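Local coordinates for 178aa long hypothetical molybdenum cofactor biosynthesis protein B (Sulfolobus tokodaii, PDB 3IWT) that probably takes part in molybdenum cofactor biosynthesis as a MoaB-type protein, with a domain likely to bind molybdopterin, at residues D116-V121 with K158-E163. Sequence-based numbering, arbitrary orientation.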
loop_
_atom_site.group_PDB
_atom_site.type_symbol
_atom_site.label_atom_id
_atom_site.label_comp_id
_atom_site.label_asym_id
_atom_site.label_seq_id
_atom_site.Cartn_x
_atom_site.Cartn_y
_atom_site.Cartn_z
ATOM N N ASP A 116 -15.992 7.787 7.337
ATOM C CA ASP A 116 -17.280 7.079 7.415
ATOM C C ASP A 116 -18.313 7.713 8.347
ATOM O O ASP A 116 -19.522 7.708 8.058
ATOM C CB ASP A 116 -17.082 5.563 7.691
ATOM C CG ASP A 116 -16.196 5.287 8.874
ATOM O OD1 ASP A 116 -14.965 5.296 8.667
ATOM O OD2 ASP A 116 -16.721 5.070 10.001
ATOM N N VAL A 117 -17.862 8.273 9.472
ATOM C CA VAL A 117 -18.783 8.964 10.369
ATOM C C VAL A 117 -19.349 10.245 9.718
ATOM O O VAL A 117 -20.529 10.555 9.886
ATOM C CB VAL A 117 -18.169 9.234 11.744
ATOM C CG1 VAL A 117 -19.179 10.009 12.632
ATOM C CG2 VAL A 117 -17.759 7.917 12.403
ATOM N N PHE A 118 -18.536 10.947 8.934
ATOM C CA PHE A 118 -19.049 12.083 8.182
ATOM C C PHE A 118 -20.081 11.638 7.145
ATOM O O PHE A 118 -21.109 12.290 6.954
ATOM C CB PHE A 118 -17.948 12.901 7.504
ATOM C CG PHE A 118 -18.497 14.084 6.723
ATOM C CD1 PHE A 118 -19.067 15.165 7.391
ATOM C CD2 PHE A 118 -18.517 14.074 5.324
ATOM C CE1 PHE A 118 -19.599 16.236 6.678
ATOM C CE2 PHE A 118 -19.051 15.151 4.607
ATOM C CZ PHE A 118 -19.600 16.216 5.287
ATOM N N ARG A 119 -19.815 10.516 6.486
ATOM C CA ARG A 119 -20.777 9.980 5.524
ATOM C C ARG A 119 -22.067 9.516 6.229
ATOM O O ARG A 119 -23.161 9.664 5.676
ATOM C CB ARG A 119 -20.150 8.879 4.681
ATOM C CG ARG A 119 -19.159 9.428 3.689
ATOM C CD ARG A 119 -18.602 8.373 2.745
ATOM N NE ARG A 119 -17.677 7.417 3.337
ATOM C CZ ARG A 119 -16.355 7.451 3.211
ATOM N NH1 ARG A 119 -15.753 8.460 2.608
ATOM N NH2 ARG A 119 -15.619 6.467 3.711
ATOM N N LEU A 120 -21.943 9.035 7.468
ATOM C CA LEU A 120 -23.113 8.615 8.261
ATOM C C LEU A 120 -24.062 9.805 8.554
ATOM O O LEU A 120 -25.265 9.740 8.293
ATOM C CB LEU A 120 -22.635 7.921 9.564
ATOM C CG LEU A 120 -23.612 7.438 10.651
ATOM C CD1 LEU A 120 -22.788 6.651 11.662
ATOM C CD2 LEU A 120 -24.330 8.570 11.376
ATOM N N VAL A 121 -23.518 10.887 9.100
ATOM C CA VAL A 121 -24.317 12.074 9.389
ATOM C C VAL A 121 -24.833 12.748 8.101
ATOM O O VAL A 121 -25.948 13.277 8.081
ATOM C CB VAL A 121 -23.573 13.060 10.316
ATOM C CG1 VAL A 121 -23.151 12.359 11.629
ATOM C CG2 VAL A 121 -22.393 13.642 9.625
ATOM N N LYS A 158 -20.930 23.114 7.147
ATOM C CA LYS A 158 -21.704 23.409 8.350
ATOM C C LYS A 158 -21.947 22.115 9.142
ATOM O O LYS A 158 -21.759 22.082 10.357
ATOM C CB LYS A 158 -23.006 24.090 7.961
ATOM C CG LYS A 158 -23.822 24.632 9.098
ATOM C CD LYS A 158 -25.164 25.159 8.642
ATOM C CE LYS A 158 -25.068 26.474 7.903
ATOM N NZ LYS A 158 -26.404 27.192 7.943
ATOM N N LEU A 159 -22.351 21.054 8.448
ATOM C CA LEU A 159 -22.606 19.764 9.077
ATOM C C LEU A 159 -21.375 19.198 9.764
ATOM O O LEU A 159 -21.471 18.711 10.880
ATOM C CB LEU A 159 -23.078 18.755 8.022
ATOM C CG LEU A 159 -23.566 17.377 8.513
ATOM C CD1 LEU A 159 -24.835 17.524 9.367
ATOM C CD2 LEU A 159 -23.804 16.447 7.333
ATOM N N ALA A 160 -20.225 19.221 9.074
ATOM C CA ALA A 160 -18.977 18.710 9.610
ATOM C C ALA A 160 -18.597 19.485 10.859
ATOM O O ALA A 160 -18.262 18.889 11.876
ATOM C CB ALA A 160 -17.853 18.805 8.549
ATOM N N LEU A 161 -18.673 20.814 10.792
ATOM C CA LEU A 161 -18.330 21.635 11.956
ATOM C C LEU A 161 -19.200 21.395 13.191
ATOM O O LEU A 161 -18.688 21.190 14.296
ATOM C CB LEU A 161 -18.370 23.111 11.590
ATOM C CG LEU A 161 -17.152 23.646 10.841
ATOM C CD1 LEU A 161 -17.580 24.931 10.117
ATOM C CD2 LEU A 161 -15.997 23.891 11.827
ATOM N N LYS A 162 -20.514 21.471 13.012
ATOM C CA LYS A 162 -21.437 21.342 14.120
ATOM C C LYS A 162 -21.490 19.945 14.729
ATOM O O LYS A 162 -21.515 19.804 15.953
ATOM C CB LYS A 162 -22.848 21.747 13.680
ATOM C CG LYS A 162 -22.971 23.196 13.275
ATOM C CD LYS A 162 -24.432 23.505 13.025
ATOM C CE LYS A 162 -24.690 24.922 12.651
ATOM N NZ LYS A 162 -26.219 25.110 12.534
ATOM N N GLU A 163 -21.474 18.916 13.884
ATOM C CA GLU A 163 -21.685 17.575 14.378
ATOM C C GLU A 163 -20.387 16.864 14.763
ATOM O O GLU A 163 -20.389 16.082 15.704
ATOM C CB GLU A 163 -22.501 16.780 13.358
ATOM C CG GLU A 163 -23.834 17.456 13.012
ATOM C CD GLU A 163 -24.640 17.790 14.241
ATOM O OE1 GLU A 163 -24.799 16.912 15.108
ATOM O OE2 GLU A 163 -25.090 18.937 14.365
#
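Phe118 and Ala160 make the tightest contact between helix segments 116-121 and 158-163, an example of how one aromatic ring can bridge two helices held well apart. Phe118 CE1 lies 3.6 Å from Ala160 CB, and the neighbouring Phe118 CD1 is 4.0 Å from the same methyl, which approaches the CD1-CE1 part of the ring at a slant. With CG anti to the backbone N (chi1 -180°), the Phe118 side chain reaches across to the second helix although its CB does not point there. The small Ala160 lets the ring come close to the backbone as well, Phe118 CE1 standing 3.9 Å from Ala160 N.

The remaining apolar contacts gather on one branch of Leu159. Its CD2 touches Val121 CG2 at 3.9 Å, the two aliphatic side chains slanting across each other, and Leu159 CD2 also lies 4.3 Å from Phe118 CE1. The same methyl is thus near both the ring and the valine, though its contact with the ring is the looser of the two. Val121 also packs on Phe123 of the second subunit.

Within the alpha/beta fold of the MogA/MoaB family, this contact joins helix 112-123 to the long helix 154-176, which follows strand 145-150 of the mixed sheet. The segment axes approach to 10.4 Å at 107°, nearly perpendicular, and no hydrogen bond links the two segments. Ala156 and Leu164 of the long helix, together with Thr135, Ala137 and Pro151 from loops, also touch Phe118. An alanine in place of Phe118 would probably open a gap beside the Ala160 methyl and leave Leu159 CD2 with Val121 as its remaining side-chain neighbour across the two segments.

On the 116-121 helix, salt bridges reach other subunits: Asp116 pairs with Arg119 of a second subunit and Arg119 with Asp116 of a third, while Arg119 NH1 also hydrogen-bonds Thr135 O of its own chain.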